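Mgp-operon protein 3 (PDB 6RJ1) probably serves as a surface adhesin subunit of Mycoplasma pneumoniae, acting with protein P1 in sugar-dependent attachment to host cells. Local coordinates at residues L28-Y40 with S108-A120. Sequence-based numbering, arbitrary orientation.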
ATOM      1  N   LEU A  28      17.905  21.518  15.021  1.00 74.94           N
ATOM      2  CA  LEU A  28      16.617  22.194  15.019  1.00 73.10           C
ATOM      3  C   LEU A  28      15.501  21.281  15.545  1.00 75.60           C
ATOM      4  O   LEU A  28      15.224  20.253  14.927  1.00 74.84           O
ATOM      5  CB  LEU A  28      16.327  22.694  13.582  1.00 72.57           C
ATOM      6  CG  LEU A  28      14.901  23.137  13.228  1.00 75.99           C
ATOM      7  CD1 LEU A  28      14.684  24.602  13.530  1.00 75.88           C
ATOM      8  CD2 LEU A  28      14.595  22.840  11.780  1.00 75.79           C
ATOM      9  N   ASP A  29      14.851  21.668  16.674  1.00 71.16           N
ATOM     10  CA  ASP A  29      13.706  20.932  17.214  1.00 70.14           C
ATOM     11  C   ASP A  29      12.501  21.479  16.480  1.00 74.05           C
ATOM     12  O   ASP A  29      11.950  22.520  16.849  1.00 74.28           O
ATOM     13  CB  ASP A  29      13.545  21.080  18.738  1.00 71.52           C
ATOM     14  CG  ASP A  29      12.471  20.187  19.373  1.00 80.14           C
ATOM     15  OD1 ASP A  29      11.469  19.854  18.682  1.00 78.10           O
ATOM     16  OD2 ASP A  29      12.629  19.826  20.555  1.00 89.94           O
ATOM     17  N   VAL A  30      12.139  20.786  15.402  1.00 69.98           N
ATOM     18  CA  VAL A  30      11.072  21.106  14.463  1.00 69.82           C
ATOM     19  C   VAL A  30       9.739  21.440  15.175  1.00 74.98           C
ATOM     20  O   VAL A  30       9.108  22.445  14.835  1.00 75.93           O
ATOM     21  CB  VAL A  30      10.972  19.953  13.429  1.00 73.63           C
ATOM     22  CG1 VAL A  30       9.675  19.980  12.646  1.00 73.46           C
ATOM     23  CG2 VAL A  30      12.164  19.971  12.479  1.00 73.38           C
ATOM     24  N   VAL A  31       9.357  20.645  16.194  1.00 70.70           N
ATOM     25  CA  VAL A  31       8.114  20.813  16.956  1.00 69.87           C
ATOM     26  C   VAL A  31       8.166  22.080  17.849  1.00 74.82           C
ATOM     27  O   VAL A  31       7.222  22.881  17.806  1.00 74.31           O
ATOM     28  CB  VAL A  31       7.740  19.510  17.719  1.00 73.01           C
ATOM     29  CG1 VAL A  31       6.576  19.721  18.684  1.00 72.89           C
ATOM     30  CG2 VAL A  31       7.411  18.394  16.739  1.00 72.54           C
ATOM     31  N   ARG A  32       9.250  22.255  18.628  0.70 71.89           N
ATOM     32  CA  ARG A  32       9.456  23.418  19.496  0.70 71.88           C
ATOM     33  C   ARG A  32       9.533  24.717  18.676  0.70 75.97           C
ATOM     34  O   ARG A  32       8.888  25.703  19.041  0.70 75.75           O
ATOM     35  CB  ARG A  32      10.737  23.248  20.333  0.70 72.40           C
ATOM     36  CG  ARG A  32      10.494  23.113  21.830  0.70 81.69           C
ATOM     37  CD  ARG A  32      10.755  21.701  22.320  0.70 87.80           C
ATOM     38  NE  ARG A  32      10.619  21.591  23.772  0.70 91.82           N
ATOM     39  CZ  ARG A  32      11.010  20.542  24.492  0.70101.30           C
ATOM     40  NH1 ARG A  32      11.591  19.503  23.904  0.70 79.67           N
ATOM     41  NH2 ARG A  32      10.842  20.535  25.807  0.70 92.64           N
ATOM     42  N   ALA A  33      10.307  24.700  17.561  1.00 72.46           N
ATOM     43  CA  ALA A  33      10.521  25.854  16.666  1.00 72.16           C
ATOM     44  C   ALA A  33       9.255  26.313  15.956  1.00 75.43           C
ATOM     45  O   ALA A  33       9.112  27.508  15.698  1.00 75.07           O
ATOM     46  CB  ALA A  33      11.604  25.545  15.645  1.00 72.97           C
ATOM     47  N   ALA A  34       8.344  25.370  15.640  1.00 71.70           N
ATOM     48  CA  ALA A  34       7.080  25.673  14.962  1.00 71.40           C
ATOM     49  C   ALA A  34       5.987  26.120  15.937  1.00 76.58           C
ATOM     50  O   ALA A  34       4.885  26.455  15.502  1.00 77.25           O
ATOM     51  CB  ALA A  34       6.616  24.472  14.158  1.00 71.72           C
ATOM     52  N   HIS A  35       6.315  26.172  17.250  1.00 73.09           N
ATOM     53  CA  HIS A  35       5.425  26.550  18.353  1.00 72.79           C
ATOM     54  C   HIS A  35       4.245  25.574  18.436  1.00 76.80           C
ATOM     55  O   HIS A  35       3.079  25.970  18.537  1.00 76.90           O
ATOM     56  CB  HIS A  35       4.986  28.021  18.258  1.00 73.53           C
ATOM     57  CG  HIS A  35       6.124  28.977  18.130  1.00 77.16           C
ATOM     58  ND1 HIS A  35       6.820  29.430  19.246  1.00 79.04           N
ATOM     59  CD2 HIS A  35       6.662  29.531  17.019  1.00 79.19           C
ATOM     60  CE1 HIS A  35       7.744  30.254  18.779  1.00 78.66           C
ATOM     61  NE2 HIS A  35       7.692  30.345  17.446  1.00 79.13           N
ATOM     62  N   LEU A  36       4.575  24.274  18.356  1.00 73.41           N
ATOM     63  CA  LEU A  36       3.606  23.186  18.396  1.00 72.24           C
ATOM     64  C   LEU A  36       3.641  22.428  19.713  1.00 74.82           C
ATOM     65  O   LEU A  36       4.656  22.428  20.414  1.00 74.88           O
ATOM     66  CB  LEU A  36       3.803  22.230  17.209  1.00 71.84           C
ATOM     67  CG  LEU A  36       3.405  22.769  15.833  1.00 76.08           C
ATOM     68  CD1 LEU A  36       3.909  21.880  14.754  1.00 75.57           C
ATOM     69  CD2 LEU A  36       1.896  22.918  15.694  1.00 78.58           C
ATOM     70  N   HIS A  37       2.505  21.802  20.046  1.00 69.43           N
ATOM     71  CA  HIS A  37       2.286  21.001  21.239  1.00 68.45           C
ATOM     72  C   HIS A  37       3.287  19.814  21.311  1.00 72.44           C
ATOM     73  O   HIS A  37       3.590  19.216  20.266  1.00 70.66           O
ATOM     74  CB  HIS A  37       0.829  20.484  21.237  1.00 68.95           C
ATOM     75  CG  HIS A  37       0.431  19.811  22.514  1.00 72.03           C
ATOM     76  ND1 HIS A  37       0.660  18.460  22.720  1.00 73.45           N
ATOM     77  CD2 HIS A  37      -0.094  20.340  23.642  1.00 73.29           C
ATOM     78  CE1 HIS A  37       0.235  18.206  23.946  1.00 72.59           C
ATOM     79  NE2 HIS A  37      -0.233  19.303  24.538  1.00 72.99           N
ATOM     80  N   PRO A  38       3.773  19.447  22.534  1.00 69.26           N
ATOM     81  CA  PRO A  38       4.721  18.320  22.661  1.00 68.92           C
ATOM     82  C   PRO A  38       4.307  16.982  22.048  1.00 73.18           C
ATOM     83  O   PRO A  38       5.189  16.174  21.763  1.00 74.32           O
ATOM     84  CB  PRO A  38       4.900  18.182  24.174  1.00 70.54           C
ATOM     85  CG  PRO A  38       4.589  19.510  24.714  1.00 74.44           C
ATOM     86  CD  PRO A  38       3.519  20.074  23.849  1.00 70.06           C
ATOM     87  N   SER A  39       2.997  16.739  21.841  1.00 69.02           N
ATOM     88  CA  SER A  39       2.493  15.490  21.236  1.00 68.69           C
ATOM     89  C   SER A  39       2.851  15.342  19.751  1.00 72.91           C
ATOM     90  O   SER A  39       2.739  14.236  19.202  1.00 72.95           O
ATOM     91  CB  SER A  39       0.985  15.360  21.415  1.00 71.40           C
ATOM     92  OG  SER A  39       0.297  16.402  20.743  1.00 79.53           O
ATOM     93  N   TYR A  40       3.254  16.452  19.100  1.00 68.76           N
ATOM     94  CA  TYR A  40       3.651  16.427  17.701  1.00 68.36           C
ATOM     95  C   TYR A  40       4.945  15.671  17.513  1.00 71.78           C
ATOM     96  O   TYR A  40       5.841  15.729  18.355  1.00 71.61           O
ATOM     97  CB  TYR A  40       3.706  17.820  17.085  1.00 69.77           C
ATOM     98  CG  TYR A  40       2.346  18.348  16.689  1.00 71.47           C
ATOM     99  CD1 TYR A  40       1.759  17.981  15.480  1.00 73.24           C
ATOM    100  CD2 TYR A  40       1.650  19.224  17.515  1.00 72.17           C
ATOM    101  CE1 TYR A  40       0.506  18.463  15.111  1.00 73.05           C
ATOM    102  CE2 TYR A  40       0.401  19.720  17.154  1.00 72.93           C
ATOM    103  CZ  TYR A  40      -0.167  19.337  15.950  1.00 80.21           C
ATOM    104  OH  TYR A  40      -1.387  19.847  15.582  1.00 80.74           O
ATOM    105  N   SER A 108      -7.464  25.347  23.077  1.00 95.25           N
ATOM    106  CA  SER A 108      -8.301  24.382  22.345  1.00 94.72           C
ATOM    107  C   SER A 108      -7.772  24.214  20.917  1.00 95.78           C
ATOM    108  O   SER A 108      -7.506  25.212  20.228  1.00 96.02           O
ATOM    109  CB  SER A 108      -9.762  24.827  22.317  1.00 99.44           C
ATOM    110  OG  SER A 108     -10.551  23.975  21.497  1.00110.61           O
ATOM    111  N   GLN A 109      -7.550  22.953  20.516  1.00 88.29           N
ATOM    112  CA  GLN A 109      -6.990  22.596  19.214  1.00 85.99           C
ATOM    113  C   GLN A 109      -7.437  21.218  18.777  1.00 85.78           C
ATOM    114  O   GLN A 109      -7.719  20.354  19.612  1.00 85.13           O
ATOM    115  CB  GLN A 109      -5.445  22.694  19.220  1.00 87.03           C
ATOM    116  CG  GLN A 109      -4.768  21.904  20.341  1.00 98.68           C
ATOM    117  CD  GLN A 109      -3.309  22.228  20.535  1.00111.30           C
ATOM    118  OE1 GLN A 109      -2.471  22.007  19.655  1.00106.19           O
ATOM    119  NE2 GLN A 109      -2.969  22.734  21.717  1.00 99.77           N
ATOM    120  N   ASP A 110      -7.477  21.023  17.456  1.00 79.42           N
ATOM    121  CA  ASP A 110      -7.844  19.782  16.779  1.00 77.98           C
ATOM    122  C   ASP A 110      -6.675  18.792  16.627  1.00 78.14           C
ATOM    123  O   ASP A 110      -6.910  17.640  16.263  1.00 76.84           O
ATOM    124  CB  ASP A 110      -8.431  20.105  15.398  1.00 79.75           C
ATOM    125  CG  ASP A 110      -7.670  21.136  14.575  1.00 90.28           C
ATOM    126  OD1 ASP A 110      -6.420  21.085  14.562  1.00 91.17           O
ATOM    127  OD2 ASP A 110      -8.326  21.992  13.956  1.00 96.74           O
ATOM    128  N   PHE A 111      -5.421  19.256  16.877  1.00 72.65           N
ATOM    129  CA  PHE A 111      -4.165  18.501  16.752  1.00 71.38           C
ATOM    130  C   PHE A 111      -3.966  17.927  15.337  1.00 73.90           C
ATOM    131  O   PHE A 111      -3.417  16.837  15.173  1.00 73.68           O
ATOM    132  CB  PHE A 111      -4.002  17.422  17.842  1.00 72.83           C
ATOM    133  CG  PHE A 111      -4.131  17.912  19.265  1.00 74.10           C
ATOM    134  CD1 PHE A 111      -5.364  17.950  19.891  1.00 74.71           C
ATOM    135  CD2 PHE A 111      -3.006  18.287  19.996  1.00 76.92           C
ATOM    136  CE1 PHE A 111      -5.479  18.378  21.216  1.00 77.12           C
ATOM    137  CE2 PHE A 111      -3.123  18.704  21.325  1.00 76.76           C
ATOM    138  CZ  PHE A 111      -4.356  18.742  21.926  1.00 74.96           C
ATOM    139  N   ALA A 112      -4.403  18.689  14.312  1.00 68.82           N
ATOM    140  CA  ALA A 112      -4.274  18.332  12.900  1.00 67.52           C
ATOM    141  C   ALA A 112      -2.803  18.271  12.501  1.00 70.41           C
ATOM    142  O   ALA A 112      -1.960  18.922  13.121  1.00 70.24           O
ATOM    143  CB  ALA A 112      -4.988  19.361  12.041  1.00 68.04           C
ATOM    144  N   SER A 113      -2.495  17.506  11.457  1.00 65.85           N
ATOM    145  CA  SER A 113      -1.140  17.411  10.940  1.00 64.89           C
ATOM    146  C   SER A 113      -0.744  18.693  10.202  1.00 69.47           C
ATOM    147  O   SER A 113      -1.596  19.382   9.631  1.00 68.77           O
ATOM    148  CB  SER A 113      -1.010  16.210  10.023  1.00 66.24           C
ATOM    149  OG  SER A 113      -1.316  15.020  10.731  1.00 71.81           O
ATOM    150  N   TYR A 114       0.546  19.025  10.241  1.00 67.31           N
ATOM    151  CA  TYR A 114       1.052  20.224   9.582  1.00 67.36           C
ATOM    152  C   TYR A 114       2.251  19.953   8.713  1.00 70.06           C
ATOM    153  O   TYR A 114       3.038  19.043   8.983  1.00 69.01           O
ATOM    154  CB  TYR A 114       1.441  21.301  10.613  1.00 68.55           C
ATOM    155  CG  TYR A 114       0.267  22.008  11.241  1.00 70.78           C
ATOM    156  CD1 TYR A 114      -0.313  23.119  10.630  1.00 72.62           C
ATOM    157  CD2 TYR A 114      -0.254  21.586  12.461  1.00 71.80           C
ATOM    158  CE1 TYR A 114      -1.398  23.776  11.207  1.00 72.30           C
ATOM    159  CE2 TYR A 114      -1.341  22.230  13.045  1.00 72.62           C
ATOM    160  CZ  TYR A 114      -1.912  23.327  12.416  1.00 79.72           C
ATOM    161  OH  TYR A 114      -2.991  23.956  12.996  1.00 81.20           O
ATOM    162  N   VAL A 115       2.384  20.776   7.671  1.00 66.59           N
ATOM    163  CA  VAL A 115       3.541  20.837   6.796  1.00 66.31           C
ATOM    164  C   VAL A 115       4.196  22.135   7.259  1.00 70.55           C
ATOM    165  O   VAL A 115       3.539  23.184   7.255  1.00 70.72           O
ATOM    166  CB  VAL A 115       3.194  20.844   5.284  1.00 69.87           C
ATOM    167  CG1 VAL A 115       4.385  21.295   4.447  1.00 69.60           C
ATOM    168  CG2 VAL A 115       2.717  19.473   4.833  1.00 69.38           C
ATOM    169  N   LEU A 116       5.443  22.048   7.743  1.00 65.70           N
ATOM    170  CA  LEU A 116       6.176  23.204   8.258  1.00 64.66           C
ATOM    171  C   LEU A 116       7.217  23.663   7.261  1.00 70.32           C
ATOM    172  O   LEU A 116       7.930  22.834   6.691  1.00 70.94           O
ATOM    173  CB  LEU A 116       6.845  22.894   9.609  1.00 63.89           C
ATOM    174  CG  LEU A 116       6.064  22.049  10.606  1.00 67.65           C
ATOM    175  CD1 LEU A 116       6.943  21.612  11.720  1.00 67.74           C
ATOM    176  CD2 LEU A 116       4.878  22.792  11.161  1.00 68.82           C
ATOM    177  N   ILE A 117       7.309  24.984   7.059  1.00 66.72           N
ATOM    178  CA  ILE A 117       8.263  25.603   6.148  1.00 67.23           C
ATOM    179  C   ILE A 117       9.273  26.398   6.973  1.00 73.64           C
ATOM    180  O   ILE A 117       8.892  27.208   7.830  1.00 72.89           O
ATOM    181  CB  ILE A 117       7.550  26.490   5.084  1.00 70.52           C
ATOM    182  CG1 ILE A 117       6.378  25.749   4.374  1.00 70.90           C
ATOM    183  CG2 ILE A 117       8.535  27.096   4.071  1.00 71.42           C
ATOM    184  CD1 ILE A 117       6.703  24.446   3.547  1.00 77.53           C
ATOM    185  N   PHE A 118      10.563  26.155   6.704  1.00 71.42           N
ATOM    186  CA  PHE A 118      11.679  26.814   7.367  1.00 71.55           C
ATOM    187  C   PHE A 118      12.568  27.477   6.333  1.00 79.07           C
ATOM    188  O   PHE A 118      12.711  26.966   5.223  1.00 79.46           O
ATOM    189  CB  PHE A 118      12.500  25.796   8.175  1.00 72.62           C
ATOM    190  CG  PHE A 118      11.799  25.210   9.376  1.00 73.15           C
ATOM    191  CD1 PHE A 118      11.019  24.062   9.256  1.00 74.41           C
ATOM    192  CD2 PHE A 118      11.949  25.782  10.637  1.00 74.28           C
ATOM    193  CE1 PHE A 118      10.382  23.513  10.372  1.00 74.76           C
ATOM    194  CE2 PHE A 118      11.314  25.229  11.756  1.00 76.16           C
ATOM    195  CZ  PHE A 118      10.536  24.099  11.616  1.00 73.90           C
ATOM    196  N   LYS A 119      13.159  28.613   6.698  1.00 78.15           N
ATOM    197  CA  LYS A 119      14.086  29.351   5.842  1.00 79.40           C
ATOM    198  C   LYS A 119      15.473  29.258   6.449  1.00 86.39           C
ATOM    199  O   LYS A 119      15.594  29.254   7.679  1.00 86.38           O
ATOM    200  CB  LYS A 119      13.651  30.816   5.630  1.00 81.87           C
ATOM    201  CG  LYS A 119      13.712  31.765   6.831  1.00 96.16           C
ATOM    202  CD  LYS A 119      13.526  33.214   6.383  1.00106.32           C
ATOM    203  CE  LYS A 119      13.183  34.132   7.531  1.00115.47           C
ATOM    204  NZ  LYS A 119      11.777  33.946   8.014  1.00118.72           N
ATOM    205  N   ALA A 120      16.509  29.183   5.608  1.00 84.46           N
ATOM    206  CA  ALA A 120      17.883  29.099   6.090  1.00 84.88           C
ATOM    207  C   ALA A 120      18.310  30.393   6.767  1.00 90.10           C
ATOM    208  O   ALA A 120      17.848  31.470   6.392  1.00 89.78           O
ATOM    209  CB  ALA A 120      18.821  28.759   4.951  1.00 85.68           C
TER
HETATM  210  O   HOH W   1      -0.008  23.044  18.462  1.00 64.40           O
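Leu116 and Phe118 on strand 114-121 pack against a short helical turn, residues 30-33, closed by a Schellman motif at His35, on one face of the mixed beta-sheet. The apolar layer follows the strand's alternation. Leu28 CD2 sits over the Phe118 ring face as a CH-pi contact, 4.1 Å from the centroid, while Ala33 CB meets that ring at its edge. Two residues earlier, Leu116 sends CD1 to Val30 CG1 and Ala34 CB, and its CD2 meets Leu36 CD1 tip to tip at 3.8 Å. Leu36 CD2 turns to Tyr114 and also lies above one face of Tyr40, toward the rim.

At the other end the contact is aromatic and polar. The edge of Phe111 points into the face of His37 in a T-shaped pair, planes at 88°; Pro38 CD covers the opposite imidazole face. His37 CG stands anti to its own N (chi1 -172°), with the ring turned so that ND1 accepts from Ser39 N at 3.0 Å, a bond that helps fix the ring's rotation. Ser39 OG is hydrogen-bonded to the same ND1 and to Ser59 OG of strand 52-59. A water links His37 N to Gln109 OE1. Tyr40 OH donates to Ala112 O at 2.7 Å, tilted 20° from the carbonyl plane.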